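Local coordinates for exported gluconolactonase (Xanthomonas campestris pv. campestris, PDB 3DR2), which catalyses the hydrolysis of gluconolactone to gluconate, a step of glucose secondary metabolism, probably with the help of bound calcium, at residues P21-H25 with A26-A30; Y172-P176 with D177-L181; F292-G296 with P297-M301. All coordinates share one frame; numbering follows the deposited sequence.

Overall arrangement
All three are local contacts between adjoining segments in a six-bladed beta propeller, each at a different blade. Along the chain they follow in series, contact 1 near the N-terminus and contact 3 near the C-terminus. Contact 1 joins strand 22-23, one of two outermost strands in the sheet of strand 269-274, to helix 26-32; contact 2 links strands 169-174 and 182-187; contact 3 is the hairpin of strands 290-295 and 298-303. Centre to centre, contacts 1 and 3 are about 22 Å apart, contacts 2 and 3 about 31 Å and contacts 1 and 2 about 40 Å. Because strand 38-41 from the N-terminal part pairs with strand 298-303, the two ends of the chain close the ring together.

Contact 1: P21-H25 with A26-A30; sequences PRITH and AALAA
Ile23 and Ala29 make the tight side of this contact, where the chain leaves a short edge strand and coils into a helix. The CG2 methyl of Ile23, anti to the backbone N, makes the closest approach, 3.4 Å from Ala29 N. It also rests against Leu28 CB at 3.8 Å. The other branch adds a second touch, CD1 of Ile23 lying 3.8 Å from Ala29 CA. Leu28 is buried, and beyond this contact it packs on Leu270 and Trp251.

His25 occupies the N-cap position. Its carbonyl starts the helical bonding: Ala29 N donates to His25 O at 3.1 Å, the N-H bent to 146°. The imidazole folds back over the first turn, with CG anti to the backbone N (chi1 -159°), and Ala27 N sits over the centre of one ring face, 3.9 Å above the plane. CE1 of His25 meets Ala27 CB at 3.4 Å. ND1 of His25 is buried here without a polar partner in the model, so the ring contributes by packing, not by a side-chain cap.

The loose side is that of Thr24 and Ala26, both exposed; the bond to Thr24 CB leads away from the helix.

Strand 269-274 holds the segment from outside, through backbone bonds between Arg22 and His272 and between His25 and Leu270, and a weak one from Thr24 OG1 to Leu270 O. The arrangement is that of a helix N-terminus, with His25 as N-cap, two residues after a short, weakly bonded edge strand of a beta-propeller blade.

Contact 2: Y172-P176 with D177-L181; sequences YRLPP and DGSPL
The Tyr172 ring and the Leu181 side chain meet near the root of the ring: Leu181 CD2 lies 3.7 Å from Tyr172 CB and approaches the ring obliquely. The ring's aromatic neighbours come from elsewhere in the chain, Phe146 with its plane turned by about 25° and Tyr125 by about 55°. The other large flat group, the guanidinium of Arg173, belongs to a side chain that leaves its backbone away from 177-181; NH1 forms a salt bridge with Asp141, while NH2 bonds to Gln182 OE1.

Beside the tyrosine, Leu181 packs against the strand: its CD2 also reaches Leu174 CB at 4.2 Å, so one methyl touches two strand residues.

Ser179 meets the strand differently. On Leu174, CG lies anti to the backbone N and beside the carbonyl carbon, carrying CD2 to Ser179 OG at 3.1 Å, a close approach of methyl to hydroxyl oxygen.

Pro175 presents its ring to the returning chain. Its CD lies 3.3 Å from Pro180 O, and its CB is 3.6 Å from Gly178 O, so two carbonyl oxygens line the same pyrrolidine. The peptide bond before Pro180 is cis, which bends the chain sharply there.

The two segments share no hydrogen bonds, and Asp177 N is buried with no partner in the model. What pins the base of the loop instead is backbone pairing of Arg173 with Gln182, just past the segment. With the two runs directed 164° apart, this is a proline-rich connection of the beta-hairpin kind, joining the third strand of a four-stranded propeller blade, 169-174, to its outermost strand, 182-187.

Contact 3: F292-G296 with P297-M301; sequences FITGG and PCLWM
Ile293 and Trp300 form a hydrogen-bonded antiparallel pair: Trp300 N donates to Ile293 O at 2.7 Å, almost straight and nearly along the C=O axis. Ile293 N returns the bond to Trp300 O from above the carbonyl plane. Nearer the turn, Gly295 and Cys298 exchange two more bent bonds, Cys298 N reaching Gly295 O at 2.9 Å. Among side chains, Thr294 OG1 is hydrogen-bonded to Ser280 OG, about 8 Å from a bound calcium ion.

The Gly295-Cys298 pair closes a type II' turn, with Gly296 at positive phi (53°) and Pro297 after it. The hairpin supplies the two middle strands of a propeller blade whose outer neighbour, 38-41, comes from the N-terminal part of the chain, the closure known as molecular velcro.

Aromatic contacts occupy both faces of the sheet. On one, the Trp300 ring takes Ile293 CG2 at its edge, in plane, and reaches over Gly295, where CZ3 lies 3.7 Å from CA. Cys298 CB stands 3.3 Å above one face of this indole, toward the rim. On the other, Met301 CG sits over the face of the Phe292 ring, a CH-pi contact 4.1 Å from the centroid.

Apolar packing joins Leu299 CD2 to Thr294 CG2 at 4.0 Å and to Phe292 CB at 4.3 Å.

Contact 1: P21-H25 with A26-A30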
loop_
_atom_site.group_PDB
_atom_site.type_symbol
_atom_site.label_atom_id
_atom_site.label_comp_id
_atom_site.label_asym_id
_atom_site.label_seq_id
_atom_site.Cartn_x
_atom_site.Cartn_y
_atom_site.Cartn_z
ATOM N N PRO A 21 21.265 12.970 -17.146
ATOM C CA PRO A 21 20.448 13.982 -17.824
ATOM C C PRO A 21 20.790 14.240 -19.291
ATOM O O PRO A 21 21.960 14.252 -19.683
ATOM C CB PRO A 21 20.656 15.220 -16.959
ATOM C CG PRO A 21 20.816 14.637 -15.600
ATOM C CD PRO A 21 21.750 13.480 -15.853
ATOM N N ARG A 22 19.743 14.438 -20.089
ATOM C CA ARG A 22 19.853 14.724 -21.521
ATOM C C ARG A 22 19.565 16.219 -21.637
ATOM O O ARG A 22 18.401 16.636 -21.646
ATOM C CB ARG A 22 18.800 13.923 -22.290
ATOM C CG ARG A 22 18.745 14.182 -23.787
ATOM C CD ARG A 22 17.381 13.768 -24.331
ATOM N NE ARG A 22 17.287 13.861 -25.786
ATOM C CZ ARG A 22 17.984 13.107 -26.634
ATOM N NH1 ARG A 22 18.836 12.199 -26.175
ATOM N NH2 ARG A 22 17.821 13.257 -27.944
ATOM N N ILE A 23 20.622 17.020 -21.729
ATOM C CA ILE A 23 20.470 18.473 -21.786
ATOM C C ILE A 23 20.895 19.121 -23.095
ATOM O O ILE A 23 22.061 19.060 -23.481
ATOM C CB ILE A 23 21.279 19.139 -20.666
ATOM C CG1 ILE A 23 20.983 18.450 -19.332
ATOM C CG2 ILE A 23 20.934 20.612 -20.583
ATOM C CD1 ILE A 23 21.929 18.862 -18.226
ATOM N N THR A 24 19.949 19.766 -23.764
ATOM C CA THR A 24 20.247 20.443 -25.016
ATOM C C THR A 24 20.535 21.918 -24.739
ATOM O O THR A 24 21.435 22.507 -25.345
ATOM C CB THR A 24 19.071 20.319 -26.002
ATOM O OG1 THR A 24 17.858 20.745 -25.367
ATOM C CG2 THR A 24 18.923 18.870 -26.466
ATOM N N HIS A 25 19.784 22.503 -23.809
ATOM C CA HIS A 25 19.952 23.909 -23.447
ATOM C C HIS A 25 21.263 24.143 -22.697
ATOM O O HIS A 25 21.616 23.379 -21.796
ATOM C CB HIS A 25 18.793 24.370 -22.563
ATOM C CG HIS A 25 18.601 25.852 -22.553
ATOM N ND1 HIS A 25 18.059 26.527 -21.480
ATOM C CD2 HIS A 25 18.846 26.788 -23.501
ATOM C CE1 HIS A 25 17.978 27.814 -21.768
ATOM N NE2 HIS A 25 18.449 27.999 -22.988
ATOM N N ALA A 26 21.976 25.206 -23.062
ATOM C CA ALA A 26 23.244 25.527 -22.418
ATOM C C ALA A 26 23.038 26.016 -20.989
ATOM O O ALA A 26 23.819 25.689 -20.092
ATOM C CB ALA A 26 23.995 26.581 -23.227
ATOM N N ALA A 27 21.985 26.802 -20.786
ATOM C CA ALA A 27 21.669 27.345 -19.471
ATOM C C ALA A 27 21.331 26.235 -18.474
ATOM O O ALA A 27 21.719 26.296 -17.306
ATOM C CB ALA A 27 20.507 28.322 -19.580
ATOM N N LEU A 28 20.607 25.221 -18.930
ATOM C CA LEU A 28 20.249 24.115 -18.047
ATOM C C LEU A 28 21.461 23.222 -17.785
ATOM O O LEU A 28 21.598 22.646 -16.705
ATOM C CB LEU A 28 19.111 23.291 -18.652
ATOM C CG LEU A 28 18.670 22.047 -17.868
ATOM C CD1 LEU A 28 18.317 22.428 -16.436
ATOM C CD2 LEU A 28 17.471 21.417 -18.560
ATOM N N ALA A 29 22.343 23.106 -18.776
ATOM C CA ALA A 29 23.540 22.288 -18.625
ATOM C C ALA A 29 24.411 22.902 -17.537
ATOM O O ALA A 29 25.075 22.194 -16.788
ATOM C CB ALA A 29 24.309 22.228 -19.936
ATOM N N ALA A 30 24.401 24.229 -17.457
ATOM C CA ALA A 30 25.186 24.939 -16.455
ATOM C C ALA A 30 24.574 24.732 -15.071
ATOM O O ALA A 30 25.285 24.504 -14.091
ATOM C CB ALA A 30 25.235 26.420 -16.789
#

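Contact 2: Y172-P176 with D177-L181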
loop_
_atom_site.group_PDB
_atom_site.type_symbol
_atom_site.label_atom_id
_atom_site.label_comp_id
_atom_site.label_asym_id
_atom_site.label_seq_id
_atom_site.Cartn_x
_atom_site.Cartn_y
_atom_site.Cartn_z
ATOM N N TYR A 172 -9.272 25.187 -6.790
ATOM C CA TYR A 172 -9.865 26.078 -5.801
ATOM C C TYR A 172 -8.838 26.928 -5.077
ATOM O O TYR A 172 -7.651 26.601 -5.043
ATOM C CB TYR A 172 -10.624 25.288 -4.733
ATOM C CG TYR A 172 -11.795 24.474 -5.220
ATOM C CD1 TYR A 172 -11.624 23.169 -5.672
ATOM C CD2 TYR A 172 -13.089 24.993 -5.181
ATOM C CE1 TYR A 172 -12.709 22.398 -6.066
ATOM C CE2 TYR A 172 -14.177 24.237 -5.572
ATOM C CZ TYR A 172 -13.984 22.939 -6.014
ATOM O OH TYR A 172 -15.064 22.192 -6.407
ATOM N N ARG A 173 -9.320 28.019 -4.488
ATOM C CA ARG A 173 -8.482 28.916 -3.702
ATOM C C ARG A 173 -9.124 29.066 -2.330
ATOM O O ARG A 173 -10.286 29.464 -2.221
ATOM C CB ARG A 173 -8.362 30.296 -4.354
ATOM C CG ARG A 173 -7.627 31.306 -3.475
ATOM C CD ARG A 173 -7.422 32.636 -4.182
ATOM N NE ARG A 173 -6.695 33.593 -3.348
ATOM C CZ ARG A 173 -7.256 34.355 -2.412
ATOM N NH1 ARG A 173 -6.514 35.194 -1.701
ATOM N NH2 ARG A 173 -8.560 34.293 -2.197
ATOM N N LEU A 174 -8.370 28.740 -1.284
ATOM C CA LEU A 174 -8.875 28.849 0.078
ATOM C C LEU A 174 -8.203 30.062 0.711
ATOM O O LEU A 174 -7.009 30.043 0.998
ATOM C CB LEU A 174 -8.539 27.584 0.883
ATOM C CG LEU A 174 -9.390 27.284 2.126
ATOM C CD1 LEU A 174 -8.743 26.152 2.912
ATOM C CD2 LEU A 174 -9.520 28.507 3.001
ATOM N N PRO A 175 -8.970 31.141 0.929
ATOM C CA PRO A 175 -8.460 32.378 1.528
ATOM C C PRO A 175 -7.927 32.170 2.940
ATOM O O PRO A 175 -8.444 31.338 3.691
ATOM C CB PRO A 175 -9.680 33.300 1.518
ATOM C CG PRO A 175 -10.493 32.793 0.374
ATOM C CD PRO A 175 -10.384 31.292 0.555
ATOM N N PRO A 176 -6.889 32.929 3.321
ATOM C CA PRO A 176 -6.279 32.838 4.652
ATOM C C PRO A 176 -7.144 33.540 5.699
ATOM O O PRO A 176 -7.331 33.035 6.805
ATOM C CB PRO A 176 -4.937 33.520 4.453
ATOM C CG PRO A 176 -5.278 34.605 3.476
ATOM C CD PRO A 176 -6.163 33.896 2.478
ATOM N N ASP A 177 -7.658 34.713 5.345
ATOM C CA ASP A 177 -8.530 35.479 6.236
ATOM C C ASP A 177 -9.760 34.605 6.444
ATOM O O ASP A 177 -9.663 33.456 6.871
ATOM C CB ASP A 177 -8.960 36.790 5.566
ATOM C CG ASP A 177 -7.821 37.776 5.420
ATOM O OD1 ASP A 177 -7.956 38.729 4.622
ATOM O OD2 ASP A 177 -6.792 37.606 6.111
ATOM N N GLY A 178 -10.923 35.159 6.145
ATOM C CA GLY A 178 -12.131 34.374 6.260
ATOM C C GLY A 178 -12.301 33.774 4.879
ATOM O O GLY A 178 -12.089 34.464 3.881
ATOM N N SER A 179 -12.662 32.499 4.805
ATOM C CA SER A 179 -12.841 31.845 3.513
ATOM C C SER A 179 -14.018 32.537 2.797
ATOM O O SER A 179 -14.113 33.762 2.833
ATOM C CB SER A 179 -13.075 30.349 3.748
ATOM O OG SER A 179 -11.946 29.751 4.378
ATOM N N PRO A 180 -14.916 31.797 2.124
ATOM C CA PRO A 180 -15.082 30.363 1.867
ATOM C C PRO A 180 -14.299 29.932 0.634
ATOM O O PRO A 180 -13.600 30.742 0.015
ATOM C CB PRO A 180 -16.592 30.215 1.662
ATOM C CG PRO A 180 -17.166 31.419 2.363
ATOM C CD PRO A 180 -16.205 32.480 1.925
ATOM N N LEU A 181 -14.429 28.656 0.286
ATOM C CA LEU A 181 -13.757 28.106 -0.881
ATOM C C LEU A 181 -14.182 28.869 -2.125
ATOM O O LEU A 181 -15.340 29.259 -2.257
ATOM C CB LEU A 181 -14.120 26.632 -1.067
ATOM C CG LEU A 181 -13.137 25.566 -0.590
ATOM C CD1 LEU A 181 -13.654 24.196 -0.984
ATOM C CD2 LEU A 181 -11.771 25.816 -1.212
#

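Contact 3: F292-G296 with P297-M301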
loop_
_atom_site.group_PDB
_atom_site.type_symbol
_atom_site.label_atom_id
_atom_site.label_comp_id
_atom_site.label_asym_id
_atom_site.label_seq_id
_atom_site.Cartn_x
_atom_site.Cartn_y
_atom_site.Cartn_z
ATOM N N PHE A 292 14.105 17.292 -5.477
ATOM C CA PHE A 292 13.566 16.040 -4.958
ATOM C C PHE A 292 12.486 15.544 -5.925
ATOM O O PHE A 292 11.646 16.324 -6.388
ATOM C CB PHE A 292 12.967 16.263 -3.568
ATOM C CG PHE A 292 13.978 16.672 -2.532
ATOM C CD1 PHE A 292 14.632 15.714 -1.767
ATOM C CD2 PHE A 292 14.287 18.015 -2.333
ATOM C CE1 PHE A 292 15.583 16.085 -0.814
ATOM C CE2 PHE A 292 15.236 18.397 -1.382
ATOM C CZ PHE A 292 15.883 17.426 -0.622
ATOM N N ILE A 293 12.513 14.248 -6.221
ATOM C CA ILE A 293 11.556 13.647 -7.149
ATOM C C ILE A 293 10.926 12.392 -6.551
ATOM O O ILE A 293 11.628 11.539 -6.014
ATOM C CB ILE A 293 12.256 13.242 -8.461
ATOM C CG1 ILE A 293 13.085 14.410 -9.001
ATOM C CG2 ILE A 293 11.220 12.800 -9.492
ATOM C CD1 ILE A 293 13.948 14.031 -10.186
ATOM N N THR A 294 9.601 12.283 -6.638
ATOM C CA THR A 294 8.901 11.108 -6.118
ATOM C C THR A 294 8.442 10.231 -7.276
ATOM O O THR A 294 8.176 10.727 -8.371
ATOM C CB THR A 294 7.657 11.495 -5.291
ATOM O OG1 THR A 294 6.864 12.436 -6.029
ATOM C CG2 THR A 294 8.068 12.100 -3.956
ATOM N N GLY A 295 8.347 8.928 -7.029
ATOM C CA GLY A 295 7.906 8.012 -8.067
ATOM C C GLY A 295 7.842 6.598 -7.532
ATOM O O GLY A 295 8.858 6.035 -7.128
ATOM N N GLY A 296 6.646 6.019 -7.514
ATOM C CA GLY A 296 6.505 4.666 -7.009
ATOM C C GLY A 296 7.095 4.470 -5.623
ATOM O O GLY A 296 6.872 5.271 -4.718
ATOM N N PRO A 297 7.880 3.409 -5.427
ATOM C CA PRO A 297 8.478 3.152 -4.115
ATOM C C PRO A 297 9.561 4.152 -3.712
ATOM O O PRO A 297 10.026 4.134 -2.571
ATOM C CB PRO A 297 9.070 1.748 -4.275
ATOM C CG PRO A 297 8.276 1.141 -5.394
ATOM C CD PRO A 297 8.141 2.293 -6.352
ATOM N N CYS A 298 9.926 5.045 -4.625
ATOM C CA CYS A 298 11.039 5.952 -4.374
ATOM C C CYS A 298 10.913 7.448 -4.168
ATOM O O CYS A 298 9.962 8.100 -4.595
ATOM C CB CYS A 298 12.067 5.787 -5.494
ATOM S SG CYS A 298 12.468 4.096 -5.935
ATOM N N LEU A 299 11.959 7.973 -3.534
ATOM C CA LEU A 299 12.149 9.399 -3.317
ATOM C C LEU A 299 13.578 9.558 -3.850
ATOM O O LEU A 299 14.521 8.997 -3.285
ATOM C CB LEU A 299 12.108 9.764 -1.832
ATOM C CG LEU A 299 11.818 11.222 -1.439
ATOM C CD1 LEU A 299 12.816 11.651 -0.384
ATOM C CD2 LEU A 299 11.867 12.164 -2.632
ATOM N N TRP A 300 13.729 10.274 -4.957
ATOM C CA TRP A 300 15.052 10.488 -5.541
ATOM C C TRP A 300 15.474 11.933 -5.308
ATOM O O TRP A 300 14.652 12.785 -4.975
ATOM C CB TRP A 300 15.023 10.219 -7.045
ATOM C CG TRP A 300 14.585 8.836 -7.434
ATOM C CD1 TRP A 300 15.246 7.661 -7.198
ATOM C CD2 TRP A 300 13.408 8.492 -8.176
ATOM N NE1 TRP A 300 14.556 6.608 -7.756
ATOM C CE2 TRP A 300 13.424 7.090 -8.360
ATOM C CE3 TRP A 300 12.342 9.233 -8.707
ATOM C CZ2 TRP A 300 12.415 6.413 -9.055
ATOM C CZ3 TRP A 300 11.338 8.560 -9.399
ATOM C CH2 TRP A 300 11.385 7.162 -9.565
ATOM N N MET A 301 16.761 12.216 -5.487
ATOM C CA MET A 301 17.240 13.580 -5.309
ATOM C C MET A 301 18.395 13.888 -6.249
ATOM O O MET A 301 19.259 13.045 -6.481
ATOM C CB MET A 301 17.675 13.826 -3.858
ATOM C CG MET A 301 18.048 15.284 -3.555
ATOM S SD MET A 301 19.836 15.676 -3.719
ATOM C CE MET A 301 20.438 14.914 -2.213
#